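Side-chain contacts in amino acid ABC superfamily ATP binding cassette transporter, binding protein (PDB 4H5G), which binds L-arginine between the two lobes of a periplasmic-binding-protein type II fold and probably delivers amino acids to an ABC transporter in the membrane: residues A49-V54 against V215-Q220; N158-Q161 against A167-M170; A80-T85 against F92-P97. All coordinates share one frame; numbering follows the deposited sequence.

Contact 1 of 3, residues A49-V54 against V215-Q220. With EDO (1,2-ethanediol), chain K.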
loop_
_atom_site.group_PDB
_atom_site.type_symbol
_atom_site.label_atom_id
_atom_site.label_comp_id
_atom_site.label_asym_id
_atom_site.label_seq_id
_atom_site.Cartn_x
_atom_site.Cartn_y
_atom_site.Cartn_z
ATOM N N ALA A 49 17.601 5.152 -0.088
ATOM C CA ALA A 49 18.723 4.819 -0.975
ATOM C C ALA A 49 19.741 5.944 -0.973
ATOM O O ALA A 49 20.945 5.694 -0.889
ATOM C CB ALA A 49 18.222 4.528 -2.409
ATOM N N ASP A 50 19.261 7.187 -1.047
ATOM C CA ASP A 50 20.145 8.358 -1.015
ATOM C C ASP A 50 20.939 8.451 0.284
ATOM O O ASP A 50 22.114 8.806 0.285
ATOM C CB ASP A 50 19.344 9.668 -1.212
ATOM C CG ASP A 50 18.801 9.830 -2.625
ATOM O OD1 ASP A 50 19.236 9.098 -3.529
ATOM O OD2 ASP A 50 17.932 10.709 -2.829
ATOM N N GLU A 51 20.282 8.150 1.395
ATOM C CA GLU A 51 20.954 8.198 2.695
ATOM C C GLU A 51 22.081 7.170 2.738
ATOM O O GLU A 51 23.151 7.440 3.280
ATOM C CB GLU A 51 19.950 7.923 3.823
ATOM C CG GLU A 51 20.486 8.178 5.224
ATOM C CD GLU A 51 20.595 9.663 5.546
ATOM O OE1 GLU A 51 19.733 10.445 5.104
ATOM O OE2 GLU A 51 21.549 10.055 6.235
ATOM N N LEU A 52 21.841 6.002 2.144
ATOM C CA LEU A 52 22.829 4.913 2.131
ATOM C C LEU A 52 23.914 5.125 1.088
ATOM O O LEU A 52 24.951 4.454 1.116
ATOM C CB LEU A 52 22.139 3.570 1.885
ATOM C CG LEU A 52 21.331 3.053 3.075
ATOM C CD1 LEU A 52 20.391 1.931 2.640
ATOM C CD2 LEU A 52 22.267 2.568 4.191
ATOM N N GLY A 53 23.660 6.046 0.160
ATOM C CA GLY A 53 24.599 6.347 -0.914
ATOM C C GLY A 53 24.607 5.308 -2.026
ATOM O O GLY A 53 25.648 5.051 -2.618
ATOM N N VAL A 54 23.446 4.709 -2.302
ATOM C CA VAL A 54 23.336 3.667 -3.336
ATOM C C VAL A 54 22.179 3.940 -4.292
ATOM O O VAL A 54 21.322 4.788 -4.023
ATOM C CB VAL A 54 23.152 2.259 -2.721
ATOM C CG1 VAL A 54 24.342 1.890 -1.832
ATOM C CG2 VAL A 54 21.833 2.167 -1.929
ATOM N N VAL A 215 16.762 3.230 8.091
ATOM C CA VAL A 215 15.389 3.438 7.627
ATOM C C VAL A 215 14.581 4.304 8.602
ATOM O O VAL A 215 13.868 5.214 8.185
ATOM C CB VAL A 215 14.660 2.102 7.363
ATOM C CG1 VAL A 215 13.188 2.356 6.986
ATOM C CG2 VAL A 215 15.356 1.331 6.231
ATOM N N ASP A 216 14.696 4.024 9.894
ATOM C CA ASP A 216 13.977 4.800 10.915
ATOM C C ASP A 216 14.429 6.252 10.941
ATOM O O ASP A 216 13.628 7.168 11.151
ATOM C CB ASP A 216 14.164 4.160 12.310
ATOM C CG ASP A 216 13.360 2.872 12.488
ATOM O OD1 ASP A 216 12.483 2.580 11.648
ATOM O OD2 ASP A 216 13.592 2.165 13.489
ATOM N N LYS A 217 15.722 6.467 10.739
ATOM C CA LYS A 217 16.258 7.827 10.763
ATOM C C LYS A 217 15.661 8.638 9.617
ATOM O O LYS A 217 15.228 9.786 9.797
ATOM C CB LYS A 217 17.786 7.795 10.653
ATOM C CG LYS A 217 18.416 9.158 10.454
ATOM C CD LYS A 217 19.902 9.008 10.158
ATOM C CE LYS A 217 20.517 10.349 9.817
ATOM N NZ LYS A 217 20.519 11.233 11.013
ATOM N N VAL A 218 15.622 8.030 8.435
ATOM C CA VAL A 218 15.060 8.718 7.269
ATOM C C VAL A 218 13.571 8.995 7.470
ATOM O O VAL A 218 13.092 10.109 7.212
ATOM C CB VAL A 218 15.289 7.898 5.992
ATOM C CG1 VAL A 218 14.560 8.530 4.799
ATOM C CG2 VAL A 218 16.791 7.818 5.707
ATOM N N ILE A 219 12.844 7.988 7.949
ATOM C CA ILE A 219 11.394 8.139 8.166
ATOM C C ILE A 219 11.082 9.185 9.226
ATOM O O ILE A 219 10.150 9.985 9.074
ATOM C CB ILE A 219 10.726 6.794 8.539
ATOM C CG1 ILE A 219 10.663 5.891 7.306
ATOM C CG2 ILE A 219 9.308 7.011 9.077
ATOM C CD1 ILE A 219 10.230 4.479 7.640
ATOM N N GLN A 220 11.863 9.206 10.298
ATOM C CA GLN A 220 11.598 10.189 11.353
ATOM C C GLN A 220 11.780 11.599 10.808
ATOM O O GLN A 220 11.022 12.521 11.132
ATOM C CB GLN A 220 12.493 9.966 12.582
ATOM C CG GLN A 220 12.048 10.798 13.793
ATOM C CD GLN A 220 10.631 10.448 14.284
ATOM O OE1 GLN A 220 10.420 9.406 14.916
ATOM N NE2 GLN A 220 9.656 11.325 13.990
HETATM C C1 EDO K . 22.864 13.332 8.013
HETATM O O1 EDO K . 23.000 11.966 7.595
HETATM C C2 EDO K . 21.676 13.510 8.952
HETATM O O2 EDO K . 22.114 13.597 10.315
#

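Contact 2 of 3, residues N158-Q161 against A167-M170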
loop_
_atom_site.group_PDB
_atom_site.type_symbol
_atom_site.label_atom_id
_atom_site.label_comp_id
_atom_site.label_asym_id
_atom_site.label_seq_id
_atom_site.Cartn_x
_atom_site.Cartn_y
_atom_site.Cartn_z
ATOM N N ASN A 158 -11.662 -2.407 -11.803
ATOM C CA ASN A 158 -12.303 -2.694 -13.089
ATOM C C ASN A 158 -13.590 -3.488 -12.910
ATOM O O ASN A 158 -14.568 -3.261 -13.616
ATOM C CB ASN A 158 -11.360 -3.439 -14.041
ATOM C CG ASN A 158 -10.312 -2.530 -14.665
ATOM O OD1 ASN A 158 -10.493 -1.313 -14.760
ATOM N ND2 ASN A 158 -9.207 -3.128 -15.100
ATOM N N GLU A 159 -13.595 -4.415 -11.958
ATOM C CA GLU A 159 -14.800 -5.204 -11.715
ATOM C C GLU A 159 -15.911 -4.365 -11.082
ATOM O O GLU A 159 -17.090 -4.560 -11.384
ATOM C CB GLU A 159 -14.480 -6.472 -10.897
ATOM C CG GLU A 159 -13.584 -7.436 -11.675
ATOM C CD GLU A 159 -13.506 -8.828 -11.049
ATOM O OE1 GLU A 159 -14.325 -9.137 -10.157
ATOM O OE2 GLU A 159 -12.619 -9.611 -11.452
ATOM N N LEU A 160 -15.525 -3.417 -10.234
ATOM C CA LEU A 160 -16.481 -2.439 -9.693
ATOM C C LEU A 160 -17.094 -1.615 -10.828
ATOM O O LEU A 160 -18.312 -1.464 -10.920
ATOM C CB LEU A 160 -15.782 -1.521 -8.685
ATOM C CG LEU A 160 -16.604 -0.310 -8.229
ATOM C CD1 LEU A 160 -17.821 -0.756 -7.422
ATOM C CD2 LEU A 160 -15.763 0.683 -7.423
ATOM N N GLN A 161 -16.251 -1.094 -11.711
ATOM C CA GLN A 161 -16.757 -0.327 -12.860
ATOM C C GLN A 161 -17.660 -1.123 -13.801
ATOM O O GLN A 161 -18.568 -0.571 -14.428
ATOM C CB GLN A 161 -15.591 0.307 -13.622
ATOM C CG GLN A 161 -14.807 1.266 -12.767
ATOM C CD GLN A 161 -13.718 1.966 -13.527
ATOM O OE1 GLN A 161 -12.726 1.353 -13.936
ATOM N NE2 GLN A 161 -13.897 3.263 -13.733
ATOM N N ALA A 167 -18.583 -2.911 -4.153
ATOM C CA ALA A 167 -17.764 -2.151 -3.218
ATOM C C ALA A 167 -16.399 -2.804 -3.122
ATOM O O ALA A 167 -16.312 -4.021 -3.039
ATOM C CB ALA A 167 -18.418 -2.117 -1.857
ATOM N N VAL A 168 -15.344 -1.993 -3.134
ATOM C CA VAL A 168 -13.988 -2.523 -3.008
ATOM C C VAL A 168 -13.345 -1.968 -1.746
ATOM O O VAL A 168 -13.267 -0.752 -1.572
ATOM C CB VAL A 168 -13.115 -2.131 -4.210
ATOM C CG1 VAL A 168 -11.736 -2.807 -4.090
ATOM C CG2 VAL A 168 -13.775 -2.533 -5.525
ATOM N N HIS A 169 -12.880 -2.855 -0.865
ATOM C CA HIS A 169 -12.234 -2.436 0.384
ATOM C C HIS A 169 -10.758 -2.144 0.122
ATOM O O HIS A 169 -10.070 -2.950 -0.506
ATOM C CB HIS A 169 -12.350 -3.553 1.432
ATOM C CG HIS A 169 -12.399 -3.070 2.847
ATOM N ND1 HIS A 169 -11.860 -3.786 3.894
ATOM C CD2 HIS A 169 -12.948 -1.959 3.394
ATOM C CE1 HIS A 169 -12.065 -3.131 5.026
ATOM N NE2 HIS A 169 -12.732 -2.021 4.752
ATOM N N MET A 170 -10.264 -1.002 0.608
ATOM C CA MET A 170 -8.874 -0.598 0.339
ATOM C C MET A 170 -8.430 0.502 1.291
ATOM O O MET A 170 -9.248 1.105 1.968
ATOM C CB MET A 170 -8.737 -0.112 -1.111
ATOM C CG MET A 170 -9.527 1.176 -1.378
ATOM S SD MET A 170 -9.428 1.724 -3.098
ATOM C CE MET A 170 -10.295 0.412 -3.943
#

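Contact 3 of 3, residues A80-T85 against F92-P97. With ARG (arginine), chain L.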
loop_
_atom_site.group_PDB
_atom_site.type_symbol
_atom_site.label_atom_id
_atom_site.label_comp_id
_atom_site.label_asym_id
_atom_site.label_seq_id
_atom_site.Cartn_x
_atom_site.Cartn_y
_atom_site.Cartn_z
ATOM N N ALA A 80 5.238 -1.078 0.398
ATOM C CA ALA A 80 4.054 -1.224 -0.455
ATOM C C ALA A 80 2.786 -0.911 0.313
ATOM O O ALA A 80 1.811 -1.664 0.240
ATOM C CB ALA A 80 3.991 -2.645 -1.024
ATOM N N GLY A 81 2.810 0.193 1.062
ATOM C CA GLY A 81 1.659 0.548 1.894
ATOM C C GLY A 81 1.335 -0.591 2.846
ATOM O O GLY A 81 0.170 -0.957 3.057
ATOM N N ILE A 82 2.382 -1.157 3.434
ATOM C CA ILE A 82 2.241 -2.396 4.199
ATOM C C ILE A 82 1.881 -2.123 5.649
ATOM O O ILE A 82 2.660 -1.507 6.376
ATOM C CB ILE A 82 3.555 -3.193 4.180
ATOM C CG1 ILE A 82 3.941 -3.542 2.734
ATOM C CG2 ILE A 82 3.439 -4.449 5.053
ATOM C CD1 ILE A 82 5.339 -4.168 2.606
ATOM N N SER A 83 0.708 -2.603 6.069
ATOM C CA SER A 83 0.283 -2.510 7.471
ATOM C C SER A 83 1.196 -3.334 8.387
ATOM O O SER A 83 1.386 -4.528 8.173
ATOM C CB SER A 83 -1.161 -3.009 7.602
ATOM O OG SER A 83 -2.048 -2.264 6.796
ATOM N N ALA A 84 1.736 -2.710 9.433
ATOM C CA ALA A 84 2.617 -3.432 10.357
ATOM C C ALA A 84 1.801 -4.194 11.412
ATOM O O ALA A 84 1.725 -3.793 12.581
ATOM C CB ALA A 84 3.605 -2.470 11.010
ATOM N N THR A 85 1.215 -5.316 10.998
ATOM C CA THR A 85 0.343 -6.089 11.893
ATOM C C THR A 85 1.125 -6.969 12.866
ATOM O O THR A 85 2.280 -7.307 12.621
ATOM C CB THR A 85 -0.601 -6.990 11.080
ATOM O OG1 THR A 85 0.172 -8.018 10.453
ATOM C CG2 THR A 85 -1.325 -6.180 10.003
ATOM N N PHE A 92 8.580 -10.692 10.185
ATOM C CA PHE A 92 9.421 -9.580 9.745
ATOM C C PHE A 92 9.646 -8.562 10.850
ATOM O O PHE A 92 8.888 -8.513 11.817
ATOM C CB PHE A 92 8.744 -8.861 8.571
ATOM C CG PHE A 92 8.448 -9.768 7.424
ATOM C CD1 PHE A 92 9.439 -10.075 6.509
ATOM C CD2 PHE A 92 7.201 -10.338 7.280
ATOM C CE1 PHE A 92 9.185 -10.929 5.459
ATOM C CE2 PHE A 92 6.941 -11.200 6.228
ATOM C CZ PHE A 92 7.945 -11.492 5.318
ATOM N N ASP A 93 10.689 -7.756 10.703
ATOM C CA ASP A 93 10.795 -6.554 11.517
ATOM C C ASP A 93 10.240 -5.413 10.718
ATOM O O ASP A 93 10.181 -5.478 9.491
ATOM C CB ASP A 93 12.237 -6.273 11.904
ATOM C CG ASP A 93 12.696 -7.113 13.083
ATOM O OD1 ASP A 93 11.853 -7.694 13.804
ATOM O OD2 ASP A 93 13.916 -7.170 13.304
ATOM N N PHE A 94 9.802 -4.367 11.403
ATOM C CA PHE A 94 9.281 -3.212 10.686
ATOM C C PHE A 94 9.963 -1.959 11.174
ATOM O O PHE A 94 10.384 -1.866 12.340
ATOM C CB PHE A 94 7.766 -3.060 10.892
ATOM C CG PHE A 94 6.938 -4.013 10.074
ATOM C CD1 PHE A 94 6.578 -5.249 10.581
ATOM C CD2 PHE A 94 6.513 -3.666 8.796
ATOM C CE1 PHE A 94 5.811 -6.130 9.828
ATOM C CE2 PHE A 94 5.744 -4.540 8.038
ATOM C CZ PHE A 94 5.389 -5.771 8.558
ATOM N N SER A 95 10.047 -0.994 10.271
ATOM C CA SER A 95 10.502 0.350 10.602
ATOM C C SER A 95 9.434 0.959 11.494
ATOM O O SER A 95 8.336 0.408 11.633
ATOM C CB SER A 95 10.618 1.186 9.325
ATOM O OG SER A 95 9.339 1.522 8.840
ATOM N N ILE A 96 9.753 2.099 12.101
ATOM C CA ILE A 96 8.716 2.930 12.706
ATOM C C ILE A 96 7.678 3.258 11.622
ATOM O O ILE A 96 7.987 3.243 10.433
ATOM C CB ILE A 96 9.314 4.218 13.310
ATOM C CG1 ILE A 96 9.962 5.079 12.221
ATOM C CG2 ILE A 96 10.286 3.865 14.453
ATOM C CD1 ILE A 96 10.555 6.404 12.742
ATOM N N PRO A 97 6.428 3.552 12.020
ATOM C CA PRO A 97 5.428 3.868 10.991
ATOM C C PRO A 97 5.851 5.101 10.187
ATOM O O PRO A 97 6.419 6.024 10.778
ATOM C CB PRO A 97 4.191 4.251 11.812
ATOM C CG PRO A 97 4.395 3.657 13.136
ATOM C CD PRO A 97 5.863 3.533 13.378
HETATM N N ARG L . -2.323 -1.909 3.772
HETATM C CA ARG L . -2.808 -3.211 3.289
HETATM C C ARG L . -1.924 -4.338 3.775
HETATM O O ARG L . -0.773 -4.136 4.195
HETATM C CB ARG L . -2.890 -3.237 1.756
HETATM C CG ARG L . -1.618 -2.789 1.040
HETATM C CD ARG L . -1.703 -3.053 -0.471
HETATM N NE ARG L . -0.561 -2.469 -1.189
HETATM C CZ ARG L . -0.393 -2.499 -2.508
HETATM N NH1 ARG L . 0.676 -1.928 -3.060
HETATM N NH2 ARG L . -1.299 -3.098 -3.272
HETATM O OXT ARG L . -2.352 -5.495 3.767
#

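Contact 1 of 3, residues A49-V54 against V215-Q220
Glu-51 and Val-218 make the apolar part of the contact between the last turn of helix 40-52 and the middle of helix 209-225. The methyl CG2 of Val-218 lies 3.7 Å from CB of Glu-51 and equally near its CG, so the glutamate meets the valine with its methylene groups, the two side chains sliding past each other in opposite directions. Glu-51 sends CG anti to its own nitrogen (chi1 -170°) and then bends at its second torsion, which lays the aliphatic part along the valine and carries the carboxylate outward. A compact apolar side chain suits the buried position: Val-218 also packs on Ala-47 and Ile-48 of helix 40-52, while Glu-51 reaches Val-214 of helix 209-225.

Helix 40-52 finishes here in a Schellman motif. Val-54 N bonds to Ala-49 O at 3.0 Å, with a weaker bond from Gly-53 N to Asp-50 O, and Gly-53 at C-prime takes the positive phi (77°) that a residue without a side chain adopts easily.

The polar part lies at the solvent-exposed side. Lys-217 is extended as far as CE and turns at its last torsion (chi4 67°), crossing Glu-51 at about a right angle; its CE is 3.7 Å from Glu-51 OE2. The opposite charges themselves stay apart, with Lys-217 NZ 5.0 Å from OE2 of Glu-51. A 1,2-ethanediol, probably from the crystallisation liquor, joins them: its O1 donates to Glu-51 OE2 at 2.8 Å, and Lys-217 NZ donates a weak hydrogen bond of 2.9 Å to its O2.

Contact 2 of 3, residues N158-Q161 against A167-M170
Leu-160, on helix 153-162, and Ala-167, opening strand 167-171, bring the two backbones to their nearest approach, 6.6 Å between their CA atoms. Only five residues separate the segments, so the chain leaves the helix, turns back and enters the strand beneath it. No hydrogen bond crosses between them; the segments meet through apolar side-chain contacts.

Leu-160 and Val-168 point at each other, and the touching atoms are Leu-160 CB and Val-168 CG2, 3.9 Å apart. It is thus the base of the leucine, not its fork, that meets the valine. With CG anti to the backbone nitrogen (chi1 170°), Leu-160 carries its branched end past this point toward the start of the strand, where CD1 comes within 4.0 Å of Ala-167 N. Ala-167 turns its CB away from the helix and offers the leucine backbone instead. Val-168 suits the next position, since its beta-branched side chain is compatible with an extended backbone and its methyl groups face the helix, touching Met-153 and Ala-156 as well.

The contact is the second half of a beta-alpha-beta crossover, strand 146-150, helix 153-162, strand 167-171, with strand 125-129 between the two strands. Strand 167-171 runs between the parallel strand 125-129 and the antiparallel strand 103-108, and helix 153-162 covers one face of it, with Leu-160 also resting on Leu-106 of strand 103-108.

Contact 3 of 3, residues A80-T85 against F92-P97
The loop 80-85 forms one wall of the arginine pocket, and on its other side Ile-82 and Ala-84 pack against the ring of Phe-94. Ala-84 CB sits over one ring face in a CH-pi contact, 3.9 Å from the Phe-94 centroid and 17° off the ring normal. A single methyl suits this close approach to the flat ring. At the ring edge, near its plane, Ile-82 CG2 reaches Phe-94 CE2 at 3.8 Å; CG2 stands anti to the backbone N, leaving CG1 beside that nitrogen (chi1 -60°).

On the pocket side this loop holds the ligand mainly through its backbone. Ser-83 N donates to the carboxylate O of the arginine at 2.8 Å in a nearly straight bond (168°). The ligand amino N donates to Gly-81 O at 2.8 Å and to Ser-83 OG at 3.1 Å, while NE of the ligand donates to Ala-80 O at 2.9 Å. Gly-81 accommodates the positive phi of this bend.

Arg-88 of helix 86-89 bonds both Ser-83 O and the ligand, and Phe-94 rests on Arg-88 and Lys-89. Strand 92-94 pairs antiparallel with strand 203-205.

Contact 3 is the one that meets the ligand, through Ala-80 to Ser-83. Contact 1 lies about 16 Å from it, centre to centre, and touches it directly: Asp-216 OD1 accepts a probable hydrogen bond from Ile-96 N at 2.8 Å, and Ile-219 packs on Ser-95, so helix 209-225 serves both contacts. Contact 2 lies on the opposite side of the chain's centre from both, about 25 Å from contact 3 between centres, with nearest atoms about 9 Å apart; its Val-168 side chain is about 10 Å from the arginine. Strand 167-171 nevertheless reaches the pocket, since Asp-171 binds the ligand, which is thus held from both sides.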